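Local structure of hypothetical protein (Parabacteroides merdae, 4OO3) at residues I113-D118 and I143-I148; V329-K334 and E341-A346; R250-I255 and T281-C286. The protein is of unknown function but is probably an oxidoreductase that binds NAD(P) in a Rossmann-fold domain. One frame throughout, in Å; residues are numbered along the deposited sequence.

Interaction 1 (I113-D118 and I143-I148); sequences INVLSD and IMLYDI
The side chain of Asn114 reaches over to Ile143 and packs its OD1 against Ile143 CB. The two segments are parallel strands of the Rossmann sheet, joined by helix 125-140 in a beta-alpha-beta crossover. Strand 145-147 is the outermost of the sheet on this side. Asn114 OD1 also accepts a hydrogen bond from the backbone N of Met144, a selenomethionine, at 2.9 Å. This bond lies in the carbonyl plane on a lone pair of OD1. The amide sits there because CG is anti to the carbonyl carbon (chi1 -60°), while ND2 binds the backbone of Asn90. Backbone bonds run from Val115 N to Met144 O, from Tyr146 N to Val115 O and from Ser117 N to Tyr146 O. On one face, Val115 and Leu145 lie side by side, CG1 to CD1 at 3.7 Å, and helix 125-140 covers Leu145. On the other face, Leu116 CD1 meets the edge of the Tyr146 ring at CD2 (4.0 Å). Leu116 CD1 also touches Ile148 CG1 at 3.8 Å, the two side chains crossing at about a right angle. Asp118 OD2 binds His23. A water donates to Asp118 OD1 at 2.6 Å and to Ile148 O at 2.8 Å.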
ATOM      1  N   ILE A 113     -16.586  10.854  12.747  1.00 33.41           N
ATOM      2  CA  ILE A 113     -15.150  10.728  13.016  1.00 32.26           C
ATOM      3  C   ILE A 113     -14.383  10.418  11.728  1.00 31.38           C
ATOM      4  O   ILE A 113     -14.704   9.449  11.030  1.00 32.96           O
ATOM      5  CB  ILE A 113     -14.896   9.625  14.069  1.00 31.74           C
ATOM      6  CG1 ILE A 113     -15.593  10.000  15.386  1.00 33.03           C
ATOM      7  CG2 ILE A 113     -13.406   9.409  14.290  1.00 31.95           C
ATOM      8  CD1 ILE A 113     -15.621   8.895  16.421  1.00 33.09           C
ATOM      9  N   ASN A 114     -13.374  11.239  11.419  1.00 31.07           N
ATOM     10  CA  ASN A 114     -12.543  11.044  10.216  1.00 31.10           C
ATOM     11  C   ASN A 114     -11.757   9.755  10.336  1.00 30.87           C
ATOM     12  O   ASN A 114     -11.523   9.287  11.446  1.00 32.52           O
ATOM     13  CB  ASN A 114     -11.556  12.197  10.032  1.00 31.53           C
ATOM     14  CG  ASN A 114     -12.238  13.545   9.866  1.00 31.93           C
ATOM     15  OD1 ASN A 114     -12.672  13.908   8.777  1.00 31.64           O
ATOM     16  ND2 ASN A 114     -12.303  14.303  10.941  1.00 31.90           N
ATOM     17  N   VAL A 115     -11.334   9.181   9.210  1.00 30.47           N
ATOM     18  CA  VAL A 115     -10.651   7.879   9.242  1.00 30.19           C
ATOM     19  C   VAL A 115      -9.423   7.812   8.332  1.00 28.14           C
ATOM     20  O   VAL A 115      -9.509   8.071   7.132  1.00 28.46           O
ATOM     21  CB  VAL A 115     -11.614   6.741   8.845  1.00 30.78           C
ATOM     22  CG1 VAL A 115     -10.900   5.393   8.827  1.00 30.01           C
ATOM     23  CG2 VAL A 115     -12.805   6.702   9.782  1.00 32.05           C
ATOM     24  N   LEU A 116      -8.286   7.457   8.918  1.00 26.33           N
ATOM     25  CA  LEU A 116      -7.105   7.055   8.159  1.00 26.29           C
ATOM     26  C   LEU A 116      -6.943   5.548   8.359  1.00 27.04           C
ATOM     27  O   LEU A 116      -6.693   5.078   9.469  1.00 24.98           O
ATOM     28  CB  LEU A 116      -5.849   7.797   8.645  1.00 25.96           C
ATOM     29  CG  LEU A 116      -4.526   7.497   7.930  1.00 25.56           C
ATOM     30  CD1 LEU A 116      -4.585   7.943   6.476  1.00 25.11           C
ATOM     31  CD2 LEU A 116      -3.368   8.184   8.632  1.00 26.86           C
ATOM     32  N   SER A 117      -7.087   4.789   7.281  1.00 29.55           N
ATOM     33  CA  SER A 117      -6.960   3.343   7.358  1.00 28.48           C
ATOM     34  C   SER A 117      -5.815   2.881   6.493  1.00 29.67           C
ATOM     35  O   SER A 117      -5.620   3.378   5.390  1.00 32.03           O
ATOM     36  CB  SER A 117      -8.246   2.678   6.879  1.00 28.45           C
ATOM     37  OG  SER A 117      -8.069   1.279   6.728  1.00 27.73           O
ATOM     38  N   ASP A 118      -5.061   1.914   6.990  1.00 29.69           N
ATOM     39  CA  ASP A 118      -4.154   1.175   6.145  1.00 28.14           C
ATOM     40  C   ASP A 118      -4.961   0.424   5.078  1.00 28.64           C
ATOM     41  O   ASP A 118      -6.166   0.191   5.224  1.00 27.30           O
ATOM     42  CB  ASP A 118      -3.357   0.171   6.975  1.00 29.71           C
ATOM     43  CG  ASP A 118      -2.068  -0.260   6.294  1.00 31.78           C
ATOM     44  OD1 ASP A 118      -1.755   0.259   5.194  1.00 33.82           O
ATOM     45  OD2 ASP A 118      -1.358  -1.108   6.873  1.00 30.40           O
ATOM     46  N   ILE A 143     -16.621  14.664   6.152  1.00 39.11           N
ATOM     47  CA  ILE A 143     -15.451  14.097   6.813  1.00 35.89           C
ATOM     48  C   ILE A 143     -14.652  13.305   5.782  1.00 34.87           C
ATOM     49  O   ILE A 143     -15.118  13.060   4.667  1.00 35.87           O
ATOM     50  CB  ILE A 143     -15.824  13.232   8.049  1.00 36.43           C
ATOM     51  CG1 ILE A 143     -16.813  12.117   7.693  1.00 35.37           C
ATOM     52  CG2 ILE A 143     -16.408  14.111   9.151  1.00 37.40           C
ATOM     53  CD1 ILE A 143     -17.152  11.208   8.854  1.00 34.46           C
HETATM   54  N   MSE A 144     -13.441  12.927   6.151  1.00 33.77           N
HETATM   55  CA  MSE A 144     -12.538  12.285   5.228  1.00 32.13           C
HETATM   56  C   MSE A 144     -12.346  10.841   5.569  1.00 29.65           C
HETATM   57  O   MSE A 144     -12.253  10.478   6.737  1.00 28.32           O
HETATM   58  CB  MSE A 144     -11.185  12.964   5.292  1.00 35.23           C
HETATM   59  CG  MSE A 144     -11.073  14.016   4.198  1.00 40.97           C
HETATM   60 SE   MSE A 144      -9.381  14.974   4.463  0.75 42.82          SE
HETATM   61  CE  MSE A 144      -8.238  13.393   4.360  1.00 41.68           C
ATOM     62  N   LEU A 145     -12.298  10.018   4.527  1.00 28.12           N
ATOM     63  CA  LEU A 145     -11.842   8.635   4.609  1.00 27.26           C
ATOM     64  C   LEU A 145     -10.635   8.532   3.684  1.00 26.85           C
ATOM     65  O   LEU A 145     -10.719   8.912   2.522  1.00 26.51           O
ATOM     66  CB  LEU A 145     -12.955   7.670   4.153  1.00 26.02           C
ATOM     67  CG  LEU A 145     -12.594   6.187   3.984  1.00 25.88           C
ATOM     68  CD1 LEU A 145     -11.996   5.598   5.258  1.00 25.18           C
ATOM     69  CD2 LEU A 145     -13.819   5.395   3.569  1.00 26.08           C
ATOM     70  N   TYR A 146      -9.518   8.025   4.195  1.00 28.43           N
ATOM     71  CA  TYR A 146      -8.283   7.950   3.410  1.00 28.06           C
ATOM     72  C   TYR A 146      -7.525   6.675   3.723  1.00 27.59           C
ATOM     73  O   TYR A 146      -7.546   6.211   4.863  1.00 29.88           O
ATOM     74  CB  TYR A 146      -7.401   9.155   3.722  1.00 29.37           C
ATOM     75  CG  TYR A 146      -6.396   9.511   2.653  1.00 29.62           C
ATOM     76  CD1 TYR A 146      -6.785   9.650   1.330  1.00 32.75           C
ATOM     77  CD2 TYR A 146      -5.065   9.759   2.969  1.00 28.89           C
ATOM     78  CE1 TYR A 146      -5.875   9.996   0.347  1.00 32.18           C
ATOM     79  CE2 TYR A 146      -4.148  10.104   1.985  1.00 29.03           C
ATOM     80  CZ  TYR A 146      -4.566  10.217   0.679  1.00 30.16           C
ATOM     81  OH  TYR A 146      -3.686  10.560  -0.309  1.00 32.28           O
ATOM     82  N   ASP A 147      -6.871   6.101   2.716  1.00 25.76           N
ATOM     83  CA  ASP A 147      -5.947   5.001   2.965  1.00 25.66           C
ATOM     84  C   ASP A 147      -4.486   5.405   2.744  1.00 26.40           C
ATOM     85  O   ASP A 147      -4.188   6.544   2.416  1.00 27.95           O
ATOM     86  CB  ASP A 147      -6.349   3.708   2.219  1.00 24.79           C
ATOM     87  CG  ASP A 147      -6.304   3.829   0.703  1.00 25.89           C
ATOM     88  OD1 ASP A 147      -5.829   4.848   0.150  1.00 25.85           O
ATOM     89  OD2 ASP A 147      -6.747   2.853   0.059  1.00 24.84           O
ATOM     90  N   ILE A 148      -3.582   4.460   2.959  1.00 28.09           N
ATOM     91  CA  ILE A 148      -2.166   4.750   3.053  1.00 28.30           C
ATOM     92  C   ILE A 148      -1.394   4.102   1.898  1.00 28.83           C
ATOM     93  O   ILE A 148      -0.966   2.948   1.994  1.00 29.27           O
ATOM     94  CB  ILE A 148      -1.634   4.277   4.421  1.00 28.21           C
ATOM     95  CG1 ILE A 148      -2.440   4.955   5.539  1.00 28.68           C
ATOM     96  CG2 ILE A 148      -0.146   4.590   4.552  1.00 28.59           C
ATOM     97  CD1 ILE A 148      -2.238   4.365   6.918  1.00 29.49           C
TER
HETATM   98  O   HOH W   1       0.200   1.015   3.691  1.00 27.20           O

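Interaction 2 (V329-K334 and E341-A346)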
ATOM      1  N   VAL A 329      11.510   0.856 -17.001  1.00 33.91           N
ATOM      2  CA  VAL A 329      11.674  -0.459 -16.382  1.00 34.00           C
ATOM      3  C   VAL A 329      12.275  -0.322 -14.991  1.00 33.48           C
ATOM      4  O   VAL A 329      13.295   0.343 -14.817  1.00 34.52           O
ATOM      5  CB  VAL A 329      12.596  -1.359 -17.247  1.00 34.82           C
ATOM      6  CG1 VAL A 329      12.902  -2.687 -16.549  1.00 35.45           C
ATOM      7  CG2 VAL A 329      11.965  -1.601 -18.610  1.00 34.34           C
ATOM      8  N   ILE A 330      11.632  -0.953 -14.012  1.00 33.20           N
ATOM      9  CA  ILE A 330      12.194  -1.095 -12.679  1.00 34.07           C
ATOM     10  C   ILE A 330      12.735  -2.508 -12.549  1.00 35.88           C
ATOM     11  O   ILE A 330      12.044  -3.470 -12.883  1.00 32.82           O
ATOM     12  CB  ILE A 330      11.149  -0.924 -11.567  1.00 33.32           C
ATOM     13  CG1 ILE A 330      10.437   0.428 -11.671  1.00 34.40           C
ATOM     14  CG2 ILE A 330      11.803  -1.074 -10.201  1.00 33.67           C
ATOM     15  CD1 ILE A 330      11.318   1.613 -11.366  1.00 35.94           C
ATOM     16  N   ARG A 331      13.970  -2.619 -12.074  1.00 38.24           N
ATOM     17  CA  ARG A 331      14.522  -3.891 -11.637  1.00 38.13           C
ATOM     18  C   ARG A 331      14.881  -3.784 -10.170  1.00 39.35           C
ATOM     19  O   ARG A 331      15.436  -2.772  -9.723  1.00 39.14           O
ATOM     20  CB  ARG A 331      15.754  -4.260 -12.445  1.00 39.87           C
ATOM     21  CG  ARG A 331      15.462  -4.559 -13.906  1.00 40.53           C
ATOM     22  CD  ARG A 331      16.751  -4.705 -14.694  1.00 43.24           C
ATOM     23  NE  ARG A 331      16.623  -4.109 -16.018  1.00 46.48           N
ATOM     24  CZ  ARG A 331      16.006  -4.674 -17.048  1.00 47.64           C
ATOM     25  NH1 ARG A 331      15.445  -5.872 -16.931  1.00 52.43           N
ATOM     26  NH2 ARG A 331      15.946  -4.034 -18.206  1.00 48.57           N
ATOM     27  N   GLN A 332      14.532  -4.827  -9.423  1.00 40.91           N
ATOM     28  CA  GLN A 332      14.854  -4.926  -8.009  1.00 38.74           C
ATOM     29  C   GLN A 332      15.090  -6.396  -7.676  1.00 38.13           C
ATOM     30  O   GLN A 332      14.200  -7.096  -7.196  1.00 34.05           O
ATOM     31  CB  GLN A 332      13.730  -4.340  -7.166  1.00 38.01           C
ATOM     32  CG  GLN A 332      14.025  -4.337  -5.681  1.00 38.92           C
ATOM     33  CD  GLN A 332      12.795  -4.050  -4.863  1.00 38.59           C
ATOM     34  OE1 GLN A 332      12.215  -2.969  -4.959  1.00 35.78           O
ATOM     35  NE2 GLN A 332      12.382  -5.020  -4.053  1.00 40.14           N
ATOM     36  N   GLY A 333      16.298  -6.856  -7.971  1.00 41.37           N
ATOM     37  CA  GLY A 333      16.689  -8.237  -7.746  1.00 43.25           C
ATOM     38  C   GLY A 333      18.071  -8.288  -7.145  1.00 45.38           C
ATOM     39  O   GLY A 333      18.567  -7.276  -6.644  1.00 42.45           O
ATOM     40  N   LYS A 334      18.681  -9.474  -7.195  1.00 51.14           N
ATOM     41  CA  LYS A 334      20.040  -9.708  -6.673  1.00 55.94           C
ATOM     42  C   LYS A 334      21.014  -8.695  -7.268  1.00 53.11           C
ATOM     43  O   LYS A 334      21.760  -8.034  -6.546  1.00 50.63           O
ATOM     44  CB  LYS A 334      20.504 -11.133  -7.024  1.00 60.86           C
ATOM     45  CG  LYS A 334      21.717 -11.644  -6.252  1.00 67.60           C
ATOM     46  CD  LYS A 334      21.303 -12.506  -5.065  1.00 77.38           C
ATOM     47  CE  LYS A 334      22.429 -13.402  -4.574  1.00 86.51           C
ATOM     48  NZ  LYS A 334      23.481 -12.650  -3.834  1.00 91.63           N
ATOM     49  N   GLU A 341      15.905   0.007  -9.075  1.00 34.70           N
ATOM     50  CA  GLU A 341      16.623   0.851 -10.017  1.00 35.86           C
ATOM     51  C   GLU A 341      15.759   1.024 -11.251  1.00 35.91           C
ATOM     52  O   GLU A 341      15.107   0.076 -11.693  1.00 33.79           O
ATOM     53  CB  GLU A 341      17.966   0.228 -10.423  1.00 38.87           C
ATOM     54  CG  GLU A 341      18.967   0.023  -9.289  1.00 41.02           C
ATOM     55  CD  GLU A 341      19.417   1.312  -8.611  1.00 42.52           C
ATOM     56  OE1 GLU A 341      19.212   2.407  -9.177  1.00 43.32           O
ATOM     57  OE2 GLU A 341      19.981   1.229  -7.497  1.00 43.04           O
ATOM     58  N   LEU A 342      15.773   2.235 -11.804  1.00 37.12           N
ATOM     59  CA  LEU A 342      14.936   2.605 -12.943  1.00 37.27           C
ATOM     60  C   LEU A 342      15.765   2.658 -14.227  1.00 37.73           C
ATOM     61  O   LEU A 342      16.895   3.150 -14.219  1.00 36.99           O
ATOM     62  CB  LEU A 342      14.280   3.968 -12.675  1.00 38.63           C
ATOM     63  CG  LEU A 342      13.407   4.615 -13.758  1.00 38.77           C
ATOM     64  CD1 LEU A 342      12.247   3.729 -14.196  1.00 36.82           C
ATOM     65  CD2 LEU A 342      12.896   5.954 -13.241  1.00 38.60           C
ATOM     66  N   PHE A 343      15.199   2.142 -15.320  1.00 38.58           N
ATOM     67  CA  PHE A 343      15.846   2.169 -16.631  1.00 37.83           C
ATOM     68  C   PHE A 343      14.927   2.730 -17.721  1.00 37.12           C
ATOM     69  O   PHE A 343      13.714   2.541 -17.681  1.00 35.58           O
ATOM     70  CB  PHE A 343      16.301   0.759 -17.026  1.00 39.37           C
ATOM     71  CG  PHE A 343      17.329   0.169 -16.099  1.00 40.48           C
ATOM     72  CD1 PHE A 343      16.947  -0.444 -14.920  1.00 39.54           C
ATOM     73  CD2 PHE A 343      18.681   0.228 -16.412  1.00 44.62           C
ATOM     74  CE1 PHE A 343      17.889  -0.980 -14.061  1.00 42.42           C
ATOM     75  CE2 PHE A 343      19.632  -0.314 -15.559  1.00 45.87           C
ATOM     76  CZ  PHE A 343      19.235  -0.921 -14.383  1.00 44.81           C
ATOM     77  N   VAL A 344      15.530   3.420 -18.688  1.00 38.76           N
ATOM     78  CA  VAL A 344      14.854   3.874 -19.901  1.00 38.71           C
ATOM     79  C   VAL A 344      15.368   3.040 -21.068  1.00 39.69           C
ATOM     80  O   VAL A 344      16.566   3.027 -21.342  1.00 40.22           O
ATOM     81  CB  VAL A 344      15.162   5.357 -20.199  1.00 41.46           C
ATOM     82  CG1 VAL A 344      14.535   5.788 -21.525  1.00 41.73           C
ATOM     83  CG2 VAL A 344      14.692   6.243 -19.054  1.00 40.26           C
ATOM     84  N   GLU A 345      14.465   2.350 -21.754  1.00 39.32           N
ATOM     85  CA  GLU A 345      14.839   1.457 -22.843  1.00 39.91           C
ATOM     86  C   GLU A 345      14.109   1.867 -24.109  1.00 40.06           C
ATOM     87  O   GLU A 345      12.886   1.775 -24.179  1.00 41.63           O
ATOM     88  CB  GLU A 345      14.503   0.011 -22.476  1.00 39.71           C
ATOM     89  CG  GLU A 345      14.929  -0.361 -21.064  1.00 40.50           C
ATOM     90  CD  GLU A 345      15.002  -1.862 -20.825  1.00 41.51           C
ATOM     91  OE1 GLU A 345      14.435  -2.636 -21.627  1.00 45.85           O
ATOM     92  OE2 GLU A 345      15.632  -2.264 -19.829  1.00 38.63           O
ATOM     93  N   ALA A 346      14.850   2.336 -25.104  1.00 40.85           N
ATOM     94  CA  ALA A 346      14.228   2.769 -26.346  1.00 41.20           C
ATOM     95  C   ALA A 346      13.605   1.576 -27.045  1.00 43.89           C
ATOM     96  O   ALA A 346      14.103   0.453 -26.936  1.00 42.67           O
ATOM     97  CB  ALA A 346      15.241   3.443 -27.251  1.00 42.75           C
TER
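A beta hairpin of the C-terminal domain brings strand 326-332 against strand 341-346 in the large mixed sheet. Val329 and Phe343 form a hydrogen-bonded antiparallel pair, and so do Arg331 and Glu341. Ile330 and Leu342 form the non-hydrogen-bonded pair between them. Phe343 N gives to Val329 O at 2.7 Å, and Val329 N gives back to Phe343 O. Arg331 and Glu341 exchange two bonds in the same way.

One face here is apolar; the other mixes Val329 and Phe343 with charged side chains. On the apolar face, Ile330 CD1 meets Leu342 CD1 at 3.7 Å. Residues of helix 155-164 cover both side chains. On the other face, Arg331 runs over Phe343 toward Glu345. Arg331 NE lies over one ring face, offset toward the rim, 3.8 Å from Phe343 CD1. The guanidinium and ring planes are 63° apart, so they do not stack, and any cation-pi attraction is long and weak.

The guanidinium ends in a salt bridge from NH2 to Glu345 OE2. The modelled separation is implausibly short, so its exact geometry is doubtful. Glu345 OE2 lies at the edge of the guanidinium, and the two flat groups are nearly coplanar (27°). The carboxylate gets there on a chain extended beyond CG. Val329 CG1 sits over the centre of one guanidinium face, and Val329 CG2 touches Glu345 CD at 3.8 Å. Val329 thus touches both charged groups. Pairing across the strands would probably offset the two charges, while the contacts with Val329 and Phe343 are likely to limit how far the guanidinium can turn.

Interaction 3 (R250-I255 and T281-C286)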
ATOM      1  N   ARG A 250      -5.472 -17.076  -8.356  1.00 35.59           N
ATOM      2  CA  ARG A 250      -5.100 -17.118  -6.955  1.00 35.34           C
ATOM      3  C   ARG A 250      -4.505 -18.486  -6.659  1.00 37.19           C
ATOM      4  O   ARG A 250      -4.962 -19.496  -7.188  1.00 38.36           O
ATOM      5  CB  ARG A 250      -6.320 -16.860  -6.071  1.00 36.33           C
ATOM      6  CG  ARG A 250      -7.503 -17.785  -6.330  1.00 38.25           C
ATOM      7  CD  ARG A 250      -8.740 -17.306  -5.587  1.00 39.13           C
ATOM      8  NE  ARG A 250      -8.732 -17.708  -4.181  1.00 39.46           N
ATOM      9  CZ  ARG A 250      -9.158 -18.889  -3.729  1.00 41.01           C
ATOM     10  NH1 ARG A 250      -9.616 -19.817  -4.554  1.00 40.55           N
ATOM     11  NH2 ARG A 250      -9.107 -19.153  -2.433  1.00 43.52           N
ATOM     12  N   TRP A 251      -3.468 -18.519  -5.835  1.00 36.06           N
ATOM     13  CA  TRP A 251      -2.838 -19.784  -5.490  1.00 36.35           C
ATOM     14  C   TRP A 251      -2.183 -19.696  -4.123  1.00 36.29           C
ATOM     15  O   TRP A 251      -2.126 -18.620  -3.517  1.00 33.21           O
ATOM     16  CB  TRP A 251      -1.849 -20.239  -6.577  1.00 36.42           C
ATOM     17  CG  TRP A 251      -0.644 -19.365  -6.789  1.00 36.61           C
ATOM     18  CD1 TRP A 251       0.613 -19.547  -6.266  1.00 36.48           C
ATOM     19  CD2 TRP A 251      -0.571 -18.191  -7.605  1.00 35.00           C
ATOM     20  NE1 TRP A 251       1.452 -18.551  -6.701  1.00 36.15           N
ATOM     21  CE2 TRP A 251       0.751 -17.708  -7.526  1.00 34.85           C
ATOM     22  CE3 TRP A 251      -1.497 -17.503  -8.401  1.00 33.78           C
ATOM     23  CZ2 TRP A 251       1.167 -16.559  -8.205  1.00 33.60           C
ATOM     24  CZ3 TRP A 251      -1.084 -16.370  -9.073  1.00 33.12           C
ATOM     25  CH2 TRP A 251       0.237 -15.905  -8.970  1.00 32.66           C
ATOM     26  N   THR A 252      -1.708 -20.839  -3.641  1.00 37.95           N
ATOM     27  CA  THR A 252      -1.321 -20.970  -2.250  1.00 39.91           C
ATOM     28  C   THR A 252       0.183 -21.005  -2.026  1.00 40.49           C
ATOM     29  O   THR A 252       0.959 -21.290  -2.937  1.00 41.24           O
ATOM     30  CB  THR A 252      -1.926 -22.243  -1.628  1.00 41.67           C
ATOM     31  OG1 THR A 252      -1.461 -23.395  -2.334  1.00 43.69           O
ATOM     32  CG2 THR A 252      -3.446 -22.190  -1.670  1.00 42.43           C
ATOM     33  N   THR A 253       0.573 -20.683  -0.796  1.00 40.47           N
ATOM     34  CA  THR A 253       1.915 -20.923  -0.306  1.00 39.67           C
ATOM     35  C   THR A 253       1.772 -21.910   0.848  1.00 40.78           C
ATOM     36  O   THR A 253       0.971 -21.693   1.758  1.00 43.79           O
ATOM     37  CB  THR A 253       2.587 -19.620   0.168  1.00 37.41           C
ATOM     38  OG1 THR A 253       2.696 -18.710  -0.935  1.00 37.47           O
ATOM     39  CG2 THR A 253       3.975 -19.889   0.736  1.00 36.73           C
ATOM     40  N   SER A 254       2.524 -23.005   0.794  1.00 42.09           N
ATOM     41  CA  SER A 254       2.480 -24.018   1.845  1.00 43.87           C
ATOM     42  C   SER A 254       3.311 -23.566   3.024  1.00 44.32           C
ATOM     43  O   SER A 254       4.401 -23.033   2.840  1.00 45.90           O
ATOM     44  CB  SER A 254       3.014 -25.356   1.340  1.00 45.02           C
ATOM     45  OG  SER A 254       2.117 -25.921   0.407  1.00 46.59           O
ATOM     46  N   ILE A 255       2.789 -23.767   4.230  1.00 44.19           N
ATOM     47  CA  ILE A 255       3.540 -23.481   5.444  1.00 45.16           C
ATOM     48  C   ILE A 255       3.591 -24.738   6.307  1.00 48.21           C
ATOM     49  O   ILE A 255       2.550 -25.327   6.615  1.00 50.33           O
ATOM     50  CB  ILE A 255       2.916 -22.334   6.268  1.00 43.63           C
ATOM     51  CG1 ILE A 255       2.495 -21.159   5.377  1.00 42.15           C
ATOM     52  CG2 ILE A 255       3.892 -21.864   7.336  1.00 43.27           C
ATOM     53  CD1 ILE A 255       3.650 -20.368   4.805  1.00 42.52           C
ATOM     54  N   THR A 281      -0.024 -29.429   6.876  1.00 68.39           N
ATOM     55  CA  THR A 281       0.516 -28.382   6.010  1.00 60.71           C
ATOM     56  C   THR A 281      -0.521 -27.280   5.803  1.00 55.40           C
ATOM     57  O   THR A 281      -1.604 -27.536   5.276  1.00 55.56           O
ATOM     58  CB  THR A 281       0.892 -28.956   4.631  1.00 60.91           C
ATOM     59  OG1 THR A 281       1.774 -30.068   4.804  1.00 62.05           O
ATOM     60  CG2 THR A 281       1.567 -27.896   3.755  1.00 59.75           C
ATOM     61  N   LEU A 282      -0.190 -26.059   6.212  1.00 51.29           N
ATOM     62  CA  LEU A 282      -1.102 -24.925   6.053  1.00 47.69           C
ATOM     63  C   LEU A 282      -0.962 -24.344   4.647  1.00 46.22           C
ATOM     64  O   LEU A 282       0.147 -24.056   4.205  1.00 45.23           O
ATOM     65  CB  LEU A 282      -0.808 -23.858   7.109  1.00 47.65           C
ATOM     66  CG  LEU A 282      -1.542 -22.522   6.999  1.00 44.82           C
ATOM     67  CD1 LEU A 282      -3.035 -22.722   7.164  1.00 46.02           C
ATOM     68  CD2 LEU A 282      -1.014 -21.552   8.037  1.00 45.22           C
ATOM     69  N   LYS A 283      -2.094 -24.186   3.959  1.00 46.10           N
ATOM     70  CA  LYS A 283      -2.142 -23.659   2.593  1.00 45.53           C
ATOM     71  C   LYS A 283      -2.851 -22.313   2.591  1.00 43.19           C
ATOM     72  O   LYS A 283      -4.062 -22.247   2.813  1.00 43.56           O
ATOM     73  CB  LYS A 283      -2.907 -24.612   1.678  1.00 47.66           C
ATOM     74  CG  LYS A 283      -2.359 -26.020   1.640  1.00 51.90           C
ATOM     75  CD  LYS A 283      -1.231 -26.164   0.638  1.00 53.85           C
ATOM     76  CE  LYS A 283      -0.838 -27.623   0.474  1.00 59.33           C
ATOM     77  NZ  LYS A 283      -0.521 -27.935  -0.943  1.00 64.16           N
ATOM     78  N   VAL A 284      -2.098 -21.247   2.327  1.00 39.71           N
ATOM     79  CA  VAL A 284      -2.608 -19.884   2.431  1.00 36.93           C
ATOM     80  C   VAL A 284      -2.693 -19.296   1.039  1.00 35.84           C
ATOM     81  O   VAL A 284      -1.697 -19.313   0.314  1.00 35.74           O
ATOM     82  CB  VAL A 284      -1.663 -19.015   3.282  1.00 35.29           C
ATOM     83  CG1 VAL A 284      -2.171 -17.579   3.394  1.00 33.78           C
ATOM     84  CG2 VAL A 284      -1.494 -19.630   4.658  1.00 35.83           C
ATOM     85  N   TYR A 285      -3.867 -18.776   0.673  1.00 34.10           N
ATOM     86  CA  TYR A 285      -4.064 -18.108  -0.622  1.00 33.77           C
ATOM     87  C   TYR A 285      -3.556 -16.669  -0.586  1.00 32.19           C
ATOM     88  O   TYR A 285      -4.314 -15.718  -0.789  1.00 31.71           O
ATOM     89  CB  TYR A 285      -5.536 -18.149  -1.052  1.00 34.54           C
ATOM     90  CG  TYR A 285      -5.957 -19.426  -1.745  1.00 36.48           C
ATOM     91  CD1 TYR A 285      -6.446 -20.516  -1.018  1.00 38.24           C
ATOM     92  CD2 TYR A 285      -5.880 -19.544  -3.134  1.00 37.19           C
ATOM     93  CE1 TYR A 285      -6.840 -21.682  -1.651  1.00 38.97           C
ATOM     94  CE2 TYR A 285      -6.273 -20.708  -3.778  1.00 38.08           C
ATOM     95  CZ  TYR A 285      -6.751 -21.771  -3.032  1.00 39.52           C
ATOM     96  OH  TYR A 285      -7.137 -22.925  -3.663  1.00 40.83           O
ATOM     97  N   CYS A 286      -2.253 -16.535  -0.346  1.00 32.84           N
ATOM     98  CA  CYS A 286      -1.575 -15.243  -0.254  1.00 33.37           C
ATOM     99  C   CYS A 286      -0.889 -14.851  -1.568  1.00 33.64           C
ATOM    100  O   CYS A 286      -0.074 -13.944  -1.588  1.00 34.54           O
ATOM    101  CB  CYS A 286      -0.539 -15.273   0.886  1.00 32.88           C
ATOM    102  SG  CYS A 286       0.643 -16.644   0.816  1.00 34.49           S
TER
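Arg250 lays its guanidinium flat on the ring of Tyr285. The planes are 11° apart, and Arg250 CZ is 3.5 Å from the centroid of the Tyr285 ring, a cation-pi stack over the face. NH2 sits over the ring centre. Thr252 CG2 covers the opposite face, 3.4 Å from the centroid of the Tyr285 ring and almost on its normal, as a CH-pi contact. The ring is thus held between an arginine and a methyl group. Both come from strand 243-255, which pairs antiparallel with strand 282-294 at one border of the mixed sheet of the C-terminal domain.

Torsions set up this sandwich. Arg250 CG stands between the backbone N and the carbonyl carbon (chi1 55°), and the chain bends at chi3, which brings the guanidinium over the ring. With CG2 anti to the carbonyl carbon, the Thr252 methyl is turned over the other face. A serine in place of Tyr285 would probably leave the Arg250 guanidinium and the Thr252 methyl without the flat surface they share, and open a gap between them.

Further out, Arg250 NE forms a salt bridge to Glu214, a second tie that is likely to restrain the guanidinium. Tyr285 is the centre of an inverse gamma turn.

Toward Ile255 the backbones pair by hydrogen bonds. Thr253 and Val284 exchange two bonds, as do Ile255 and Leu282, with Ile255 N to Leu282 O at 2.7 Å. Ile255 CB packs on Leu282 CB at 4.1 Å. On the opposite face of the sheet, Ser254 OG lies 3.4 Å from Lys283 CD. Back on the face of Ile255, Thr253 OG1 binds Asn287 ND2 and Trp305 O, and also lies 3.4 Å from Cys286 SG.

Interaction 1 belongs to the Rossmann sheet, and interactions 2 and 3 to the mixed sheet of the C-terminal domain. Interactions 2 and 3 both join neighbouring strands of that sheet, yet their centres are about 30 Å apart and their nearest atoms about 16 Å. Interaction 3 lies at the border strand 243-255, and interaction 2 lies further across. Interaction 1 is about 34 Å from interaction 2 and about 31 Å from interaction 3, centre to centre. Interactions 1 and 2 lie on opposite sides of the chain's centre. None of the three touches another. The C-terminal helix 419-439 meets both sheets: Lys426 and Tyr427 bind Asp147, and Ala437 and Lys438 touch Arg250.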